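Local coordinates for protein Uly1 (Catenovulum maritimum, PDB 7DRQ) that probably degrades the green-algal polysaccharide ulvan by lyase cleavage, as a calcium-binding member of polysaccharide lyase family 24, at residues Glu106-Ile111 and Asp127-Arg132; Ser199-Pro204 and Met218-Ser223; Lys267-Lys272 and Trp351-Asn356. All blocks are in the same frame, centred on the assembly; numbering follows the deposited sequence.

Overall arrangement
Contacts 1 and 2 form one continuous region: their centres are 9 Å apart, and the backbone of Ala130 and Tyr131 probably hydrogen-bonds to Leu201 and Arg200. Both are mostly buried, yet their chemistry differs. Contact 1 joins two loops through imidazole, carboxylate and amide groups and bridging waters, whereas contact 2 is main-chain pairing within a beta hairpin, with side chains packed on both faces. Contact 3 lies on the opposite side of the chain's centre from contact 1, about 28 Å away between centres. It is only partly buried and holds strands of two different sheets together by side-chain packing, a lysine-to-carbonyl hydrogen bond and a bridging water, with a hydrated calcium ion at its outer end.

Contact 1 (Glu106-Ile111 and Asp127-Arg132); sequences ETHNTI and DMHAYR
A chi1 of -171° swings the His129 ring away from its own amide nitrogen, and a chi1 of -69° sets the His108 ring opposite its carbonyl carbon, which brings the two imidazoles one over the other. They form a face-to-face stack with ring centroids 3.6 Å apart and planes inclined by 23°. The overlap is uneven: CE1 of His129 stands over the centre of the His108 ring, while CG of His108 meets the His129 face nearer its rim.

Glu106 ties both rings down. Its OE2 accepts from His129 ND1 at 2.7 Å in a nearly straight bond; this oxygen lies in the imidazole plane, although the donor stands above the carboxylate plane. The other oxygen, OE1, accepts from His108 ND1 at 2.7 Å on its syn side but tilted out of the carboxylate plane, and also from the backbone N of His108, both from the same face. One carboxylate thus restrains the rotation of both rings, and Tyr42 packs edge-to-face against His108. A water links Glu106 OE2 to Tyr131 OH.

Beside this group, both bonds of the Asn109 amide nitrogen lie close to the amide plane. ND2 donates to Tyr131 OH at 3.0 Å and to Asp127 OD1 at 2.9 Å, the latter met from above its carboxylate plane. Asp127 is itself held by His93, His95 and the backbone of Thr96, a second shell that positions the acceptor. Main-chain pairing is sparse: Asp127 N donates to Thr110 O, and a water spans His108 O and Met128 O.

Glu106 to Asn109 form a type I beta turn, and two His-carboxylate hydrogen bonds share one glutamate, a compact polar cluster in loops between strands, consistent with the beta-propeller expected of the BNR family.

Contact 2 (Ser199-Pro204 and Met218-Ser223); sequences SRLTYP and MRQGSS
Strands 201-204 and 218-220 run antiparallel, their axes approaching to 4.6 Å with an angle of 164° between directions; Leu201 and Gln220 make a non-hydrogen-bonded pair, Thr202 and Arg219 the adjoining hydrogen-bonded one. They belong to the beta hairpin 201-208/214-220, the first two strands of a four-stranded antiparallel sheet, as expected for a blade of the beta-propeller predicted from the BNR family. Thr202 and Arg219 exchange both main-chain bonds, Arg219 N reaching Thr202 O at 2.8 Å, and Gly221 N extends the pairing to Arg200 O.

On the face of Leu201 and Gln220, Leu201 CD2 rests on the methylenes of Gln220, 3.5 Å from its CB. The Gln220 chain is extended, with CG anti to the backbone N, and this carries its amide across to the chain just before Arg200. There NE2 donates to Ser199 O at 3.0 Å, in the carbonyl plane and close to the plane of its own amide, while OE1 is taken by Arg227. Met218, present as selenomethionine, bends at its last torsion (chi3 72°), turning CE back over the facing strand, where it lies 3.8 Å from Leu201 CB and at the same distance from Pro204 CD. Its side chain also touches Met128 of contact 1.

Arg219 projects from the other face, its extended chain crossing the Tyr203 ring at a slant. CE2 of the tyrosine comes over one face of the guanidinium, 3.4 Å from NH1, with the two planes 52° apart, too steeply inclined for a parallel stack. NH2 of Arg219 is bonded to Gly264 O, which anchors the far end of the group. Arg200 O, besides accepting from Gly221 N, receives a CA-H...O contact from Gln220 CA at 3.2 Å.

Contact 3 (Lys267-Lys272 and Trp351-Asn356); sequences KYADGK and WTVTEN. With CA (calcium ion), chain D.
One face of the Trp351 indole carries the extended Lys267 side chain, whose CD lies 4.2 Å from the centroid of the six-membered ring in a CH-pi contact. Ala269 CB approaches the same ring system obliquely, 4.0 Å from CZ3, and the indole NE1 is bonded to Lys265 O. The lysine is extended beyond CG and runs opposite to the tryptophan side chain, which carries its ammonium on to the five-membered ring: NZ is 4.8 Å from that centroid and only 5° off the normal, a cation-pi geometry. NZ also donates to Trp351 O at 2.8 Å and forms a salt bridge with Asp350, three interactions that locate the charge.

The axes of strand segments 267-269 and 351-353 come no closer than 7.2 Å, with 33° between their directions, too far for main-chain pairing. Strand 261-269 enters a hairpin through the type I' turn Ala269-Lys272, whereas strand 350-353 belongs to another antiparallel sheet, consistent with packing between propeller blades. Ala269 CB meets Val353 CB at 4.0 Å, and Val353 CG1 reaches Asp270 CB. A water accepts from Asp270 N and donates to Val353 O.

Beyond Val353, an ST turn joins Thr354 OG1 to Asn356 N. Asn356 OD1 binds a calcium ion at 2.5 Å alongside three waters, one of which donates back to Glu355 O at 2.9 Å.

Contact 1 (Glu106-Ile111 and Asp127-Arg132)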
# COMPACT_ATOMS: atom_id res chain seq x y z
N GLU A 106 1.68 -3.86 -14.64
CA GLU A 106 0.50 -3.91 -13.79
C GLU A 106 0.89 -3.39 -12.40
O GLU A 106 1.44 -4.12 -11.58
CB GLU A 106 -0.03 -5.35 -13.78
CG GLU A 106 -0.96 -5.80 -12.69
CD GLU A 106 -2.25 -5.01 -12.55
OE1 GLU A 106 -2.16 -3.84 -12.16
OE2 GLU A 106 -3.36 -5.58 -12.76
N THR A 107 0.62 -2.10 -12.14
CA THR A 107 1.10 -1.49 -10.90
C THR A 107 0.30 -1.89 -9.66
O THR A 107 0.69 -1.49 -8.56
CB THR A 107 1.14 0.05 -11.01
OG1 THR A 107 -0.10 0.55 -11.54
CG2 THR A 107 2.31 0.50 -11.90
N HIS A 108 -0.78 -2.66 -9.79
CA HIS A 108 -1.36 -3.27 -8.59
C HIS A 108 -0.38 -4.24 -7.96
O HIS A 108 -0.43 -4.47 -6.75
CB HIS A 108 -2.65 -4.03 -8.90
CG HIS A 108 -3.80 -3.15 -9.29
ND1 HIS A 108 -4.01 -2.73 -10.58
CD2 HIS A 108 -4.81 -2.63 -8.55
CE1 HIS A 108 -5.10 -1.98 -10.62
NE2 HIS A 108 -5.60 -1.91 -9.40
N ASN A 109 0.47 -4.85 -8.77
CA ASN A 109 1.18 -6.08 -8.42
C ASN A 109 2.50 -5.79 -7.72
O ASN A 109 3.55 -6.27 -8.13
CB ASN A 109 1.39 -6.92 -9.67
CG ASN A 109 0.11 -7.54 -10.18
OD1 ASN A 109 -0.98 -7.02 -9.94
ND2 ASN A 109 0.24 -8.65 -10.90
N THR A 110 2.44 -5.01 -6.66
CA THR A 110 3.62 -4.58 -5.94
C THR A 110 4.25 -5.73 -5.14
O THR A 110 3.68 -6.81 -4.99
CB THR A 110 3.27 -3.42 -5.01
OG1 THR A 110 2.21 -3.84 -4.13
CG2 THR A 110 2.83 -2.23 -5.82
N ILE A 111 5.45 -5.46 -4.62
CA ILE A 111 6.16 -6.37 -3.73
C ILE A 111 6.17 -5.74 -2.35
O ILE A 111 6.89 -4.76 -2.11
CB ILE A 111 7.59 -6.63 -4.20
CG1 ILE A 111 7.64 -7.01 -5.68
CG2 ILE A 111 8.24 -7.70 -3.30
CD1 ILE A 111 9.00 -6.61 -6.33
N ASP A 127 3.08 -9.53 -6.65
CA ASP A 127 2.60 -9.84 -8.00
C ASP A 127 1.19 -10.42 -7.98
O ASP A 127 0.92 -11.43 -8.61
CB ASP A 127 3.57 -10.76 -8.74
CG ASP A 127 3.52 -10.54 -10.24
OD1 ASP A 127 3.04 -9.47 -10.67
OD2 ASP A 127 3.97 -11.42 -11.00
N MSE A 128 0.31 -9.76 -7.24
CA MSE A 128 -1.08 -10.20 -7.05
C MSE A 128 -2.10 -9.13 -7.39
O MSE A 128 -1.99 -7.99 -6.94
CB MSE A 128 -1.28 -10.63 -5.60
CG MSE A 128 -0.42 -11.79 -5.18
SE MSE A 128 -0.98 -12.40 -3.45
CE MSE A 128 0.40 -11.52 -2.37
N HIS A 129 -3.09 -9.49 -8.20
CA HIS A 129 -4.25 -8.62 -8.39
C HIS A 129 -5.50 -9.50 -8.45
O HIS A 129 -6.07 -9.73 -9.53
CB HIS A 129 -4.12 -7.73 -9.63
CG HIS A 129 -5.19 -6.69 -9.74
ND1 HIS A 129 -5.23 -5.76 -10.76
CD2 HIS A 129 -6.25 -6.42 -8.94
CE1 HIS A 129 -6.28 -4.98 -10.60
NE2 HIS A 129 -6.92 -5.35 -9.50
N ALA A 130 -5.93 -9.97 -7.28
CA ALA A 130 -7.17 -10.74 -7.14
C ALA A 130 -7.18 -11.99 -8.02
O ALA A 130 -8.20 -12.36 -8.61
CB ALA A 130 -8.38 -9.86 -7.44
N TYR A 131 -6.04 -12.68 -8.09
CA TYR A 131 -6.01 -13.88 -8.91
C TYR A 131 -6.62 -15.06 -8.16
O TYR A 131 -6.73 -15.06 -6.93
CB TYR A 131 -4.58 -14.20 -9.36
CG TYR A 131 -3.95 -13.05 -10.12
CD1 TYR A 131 -4.69 -12.33 -11.05
CD2 TYR A 131 -2.64 -12.67 -9.88
CE1 TYR A 131 -4.12 -11.27 -11.76
CE2 TYR A 131 -2.07 -11.60 -10.56
CZ TYR A 131 -2.81 -10.90 -11.49
OH TYR A 131 -2.25 -9.85 -12.17
N ARG A 132 -7.05 -16.06 -8.92
CA ARG A 132 -7.71 -17.25 -8.39
C ARG A 132 -7.26 -18.45 -9.21
O ARG A 132 -6.60 -18.30 -10.24
CB ARG A 132 -9.25 -17.12 -8.43
CG ARG A 132 -9.75 -16.41 -9.67
CD ARG A 132 -11.22 -16.02 -9.58
NE ARG A 132 -11.53 -14.90 -10.48
CZ ARG A 132 -11.77 -15.03 -11.78
NH1 ARG A 132 -11.73 -16.23 -12.36
NH2 ARG A 132 -12.04 -13.96 -12.52
O HOH W 1 -3.84 -8.10 -13.53
O HOH W 2 -1.46 -6.29 -5.10
O HOH W 3 1.00 -7.78 -5.06

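Contact 2 (Ser199-Pro204 and Met218-Ser223)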
# COMPACT_ATOMS: atom_id res chain seq x y z
N SER A 199 -7.62 -16.65 -2.37
CA SER A 199 -7.91 -16.20 -3.72
C SER A 199 -8.55 -14.81 -3.69
O SER A 199 -9.06 -14.35 -2.67
CB SER A 199 -8.84 -17.18 -4.44
OG SER A 199 -10.06 -17.25 -3.75
N ARG A 200 -8.48 -14.14 -4.85
CA ARG A 200 -9.07 -12.82 -5.05
C ARG A 200 -8.49 -11.77 -4.10
O ARG A 200 -9.20 -10.87 -3.65
CB ARG A 200 -10.60 -12.86 -4.94
CG ARG A 200 -11.25 -13.72 -6.00
CD ARG A 200 -12.77 -13.53 -5.99
NE ARG A 200 -13.38 -13.88 -7.27
CZ ARG A 200 -13.88 -15.08 -7.55
NH1 ARG A 200 -13.84 -16.03 -6.64
NH2 ARG A 200 -14.42 -15.32 -8.74
N LEU A 201 -7.19 -11.86 -3.82
CA LEU A 201 -6.53 -10.92 -2.91
C LEU A 201 -5.68 -9.91 -3.68
O LEU A 201 -5.02 -10.25 -4.66
CB LEU A 201 -5.67 -11.68 -1.90
CG LEU A 201 -6.39 -12.62 -0.92
CD1 LEU A 201 -5.38 -13.32 -0.02
CD2 LEU A 201 -7.40 -11.84 -0.08
N THR A 202 -5.68 -8.66 -3.19
CA THR A 202 -4.90 -7.56 -3.77
C THR A 202 -4.43 -6.64 -2.65
O THR A 202 -5.02 -6.61 -1.56
CB THR A 202 -5.74 -6.76 -4.79
OG1 THR A 202 -6.48 -7.66 -5.64
CG2 THR A 202 -4.85 -5.84 -5.66
N TYR A 203 -3.33 -5.92 -2.91
CA TYR A 203 -2.78 -4.86 -2.06
C TYR A 203 -2.20 -5.35 -0.74
O TYR A 203 -2.74 -5.01 0.32
CB TYR A 203 -3.83 -3.80 -1.74
CG TYR A 203 -4.44 -3.10 -2.91
CD1 TYR A 203 -3.67 -2.35 -3.79
CD2 TYR A 203 -5.80 -3.18 -3.14
CE1 TYR A 203 -4.25 -1.70 -4.87
CE2 TYR A 203 -6.39 -2.55 -4.20
CZ TYR A 203 -5.62 -1.81 -5.06
OH TYR A 203 -6.25 -1.18 -6.11
N PRO A 204 -1.11 -6.11 -0.75
CA PRO A 204 -0.49 -6.53 0.53
C PRO A 204 0.14 -5.33 1.23
O PRO A 204 0.95 -4.60 0.64
CB PRO A 204 0.57 -7.55 0.09
CG PRO A 204 0.95 -7.09 -1.31
CD PRO A 204 -0.33 -6.55 -1.92
N MSE A 218 -5.07 -7.24 3.42
CA MSE A 218 -5.25 -7.24 1.98
C MSE A 218 -6.73 -7.02 1.69
O MSE A 218 -7.58 -7.15 2.57
CB MSE A 218 -4.77 -8.56 1.34
CG MSE A 218 -3.29 -8.86 1.58
SE MSE A 218 -2.65 -10.38 0.52
CE MSE A 218 -2.65 -9.53 -1.22
N ARG A 219 -7.03 -6.68 0.45
CA ARG A 219 -8.41 -6.55 -0.00
C ARG A 219 -8.79 -7.84 -0.70
O ARG A 219 -8.00 -8.40 -1.47
CB ARG A 219 -8.57 -5.36 -0.95
CG ARG A 219 -8.38 -4.03 -0.28
CD ARG A 219 -8.68 -2.88 -1.22
NE ARG A 219 -8.00 -1.66 -0.79
CZ ARG A 219 -7.95 -0.54 -1.49
NH1 ARG A 219 -8.54 -0.47 -2.68
NH2 ARG A 219 -7.32 0.52 -1.00
N GLN A 220 -9.98 -8.34 -0.40
CA GLN A 220 -10.46 -9.56 -1.03
C GLN A 220 -11.74 -9.26 -1.79
O GLN A 220 -12.62 -8.56 -1.29
CB GLN A 220 -10.72 -10.66 -0.01
CG GLN A 220 -10.92 -12.02 -0.68
CD GLN A 220 -11.01 -13.17 0.31
OE1 GLN A 220 -11.51 -13.00 1.42
NE2 GLN A 220 -10.52 -14.34 -0.08
N GLY A 221 -11.84 -9.81 -2.99
CA GLY A 221 -13.07 -9.70 -3.76
C GLY A 221 -12.93 -8.81 -4.97
O GLY A 221 -11.90 -8.85 -5.66
N SER A 222 -13.94 -8.00 -5.24
CA SER A 222 -14.00 -7.18 -6.44
C SER A 222 -14.42 -5.77 -6.06
O SER A 222 -14.76 -5.49 -4.91
CB SER A 222 -15.00 -7.76 -7.44
OG SER A 222 -16.32 -7.52 -6.98
N SER A 223 -14.44 -4.88 -7.06
CA SER A 223 -14.94 -3.53 -6.86
C SER A 223 -16.45 -3.48 -6.63
O SER A 223 -16.96 -2.41 -6.27
CB SER A 223 -14.57 -2.66 -8.06
OG SER A 223 -15.30 -3.07 -9.20

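Contact 3 (Lys267-Lys272 and Trp351-Asn356)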
# COMPACT_ATOMS: atom_id res chain seq x y z
N LYS A 267 -3.86 0.70 9.51
CA LYS A 267 -2.56 1.11 10.00
C LYS A 267 -2.50 0.89 11.49
O LYS A 267 -3.53 0.84 12.17
CB LYS A 267 -2.26 2.59 9.72
CG LYS A 267 -2.35 3.01 8.27
CD LYS A 267 -2.08 4.52 8.16
CE LYS A 267 -2.41 5.02 6.76
NZ LYS A 267 -1.87 6.41 6.53
N TYR A 268 -1.28 0.79 12.01
CA TYR A 268 -1.06 0.88 13.45
C TYR A 268 -0.76 2.34 13.76
O TYR A 268 0.21 2.90 13.23
CB TYR A 268 0.08 -0.02 13.89
CG TYR A 268 0.23 -0.15 15.38
CD1 TYR A 268 -0.55 -1.05 16.10
CD2 TYR A 268 1.17 0.60 16.07
CE1 TYR A 268 -0.41 -1.18 17.48
CE2 TYR A 268 1.32 0.48 17.43
CZ TYR A 268 0.55 -0.41 18.13
OH TYR A 268 0.75 -0.51 19.49
N ALA A 269 -1.62 2.96 14.56
CA ALA A 269 -1.54 4.40 14.79
C ALA A 269 -1.91 4.68 16.23
O ALA A 269 -2.90 4.12 16.73
CB ALA A 269 -2.49 5.16 13.85
N ASP A 270 -1.12 5.52 16.89
CA ASP A 270 -1.27 5.82 18.31
C ASP A 270 -1.60 4.56 19.12
O ASP A 270 -2.58 4.50 19.85
CB ASP A 270 -2.34 6.89 18.54
CG ASP A 270 -2.29 7.46 19.96
OD1 ASP A 270 -1.21 7.37 20.58
OD2 ASP A 270 -3.32 7.99 20.45
N GLY A 271 -0.76 3.53 18.94
CA GLY A 271 -0.83 2.33 19.76
C GLY A 271 -1.99 1.40 19.49
O GLY A 271 -2.26 0.51 20.31
N LYS A 272 -2.70 1.57 18.37
CA LYS A 272 -3.86 0.73 18.09
C LYS A 272 -3.92 0.39 16.61
O LYS A 272 -3.49 1.16 15.75
CB LYS A 272 -5.18 1.40 18.49
CG LYS A 272 -5.27 1.77 19.96
CD LYS A 272 -6.61 2.41 20.29
CE LYS A 272 -6.60 2.89 21.75
NZ LYS A 272 -7.87 3.56 22.11
N TRP A 351 -5.37 8.90 6.06
CA TRP A 351 -5.71 9.21 7.44
C TRP A 351 -4.52 8.88 8.33
O TRP A 351 -3.62 8.13 7.94
CB TRP A 351 -6.95 8.43 7.90
CG TRP A 351 -6.68 6.97 7.91
CD1 TRP A 351 -6.75 6.12 6.85
CD2 TRP A 351 -6.23 6.20 9.03
NE1 TRP A 351 -6.39 4.85 7.25
CE2 TRP A 351 -6.06 4.88 8.58
CE3 TRP A 351 -5.95 6.51 10.36
CZ2 TRP A 351 -5.64 3.85 9.42
CZ3 TRP A 351 -5.52 5.49 11.20
CH2 TRP A 351 -5.37 4.17 10.73
N THR A 352 -4.53 9.44 9.53
CA THR A 352 -3.55 9.07 10.55
C THR A 352 -4.12 9.46 11.90
O THR A 352 -5.11 10.19 11.99
CB THR A 352 -2.19 9.73 10.29
OG1 THR A 352 -1.22 9.21 11.21
CG2 THR A 352 -2.30 11.24 10.50
N VAL A 353 -3.51 8.92 12.96
CA VAL A 353 -3.77 9.35 14.32
C VAL A 353 -2.42 9.61 14.97
O VAL A 353 -1.54 8.75 14.92
CB VAL A 353 -4.57 8.30 15.14
CG1 VAL A 353 -4.84 8.83 16.56
CG2 VAL A 353 -5.88 7.95 14.44
N THR A 354 -2.25 10.80 15.54
CA THR A 354 -0.97 11.14 16.16
C THR A 354 -0.81 10.45 17.51
O THR A 354 -1.76 9.90 18.07
CB THR A 354 -0.85 12.65 16.39
OG1 THR A 354 -1.74 13.01 17.46
CG2 THR A 354 -1.20 13.44 15.12
N GLU A 355 0.41 10.52 18.05
CA GLU A 355 0.69 9.99 19.38
C GLU A 355 -0.08 10.69 20.49
O GLU A 355 -0.05 10.22 21.63
CB GLU A 355 2.20 10.08 19.67
CG GLU A 355 2.66 11.50 19.97
CD GLU A 355 4.13 11.58 20.35
OE1 GLU A 355 4.87 10.60 20.11
OE2 GLU A 355 4.54 12.62 20.90
N ASN A 356 -0.77 11.80 20.19
CA ASN A 356 -1.63 12.46 21.16
C ASN A 356 -3.11 12.23 20.86
O ASN A 356 -3.97 12.90 21.44
CB ASN A 356 -1.32 13.95 21.20
CG ASN A 356 0.09 14.21 21.64
OD1 ASN A 356 0.60 13.48 22.46
ND2 ASN A 356 0.75 15.22 21.06
CA CA D . 0.71 13.28 24.91
O HOH W 4 0.64 7.23 15.38
O HOH W 5 1.05 10.93 24.17
O HOH W 6 -1.03 15.16 24.57
O HOH W 7 2.00 15.34 24.72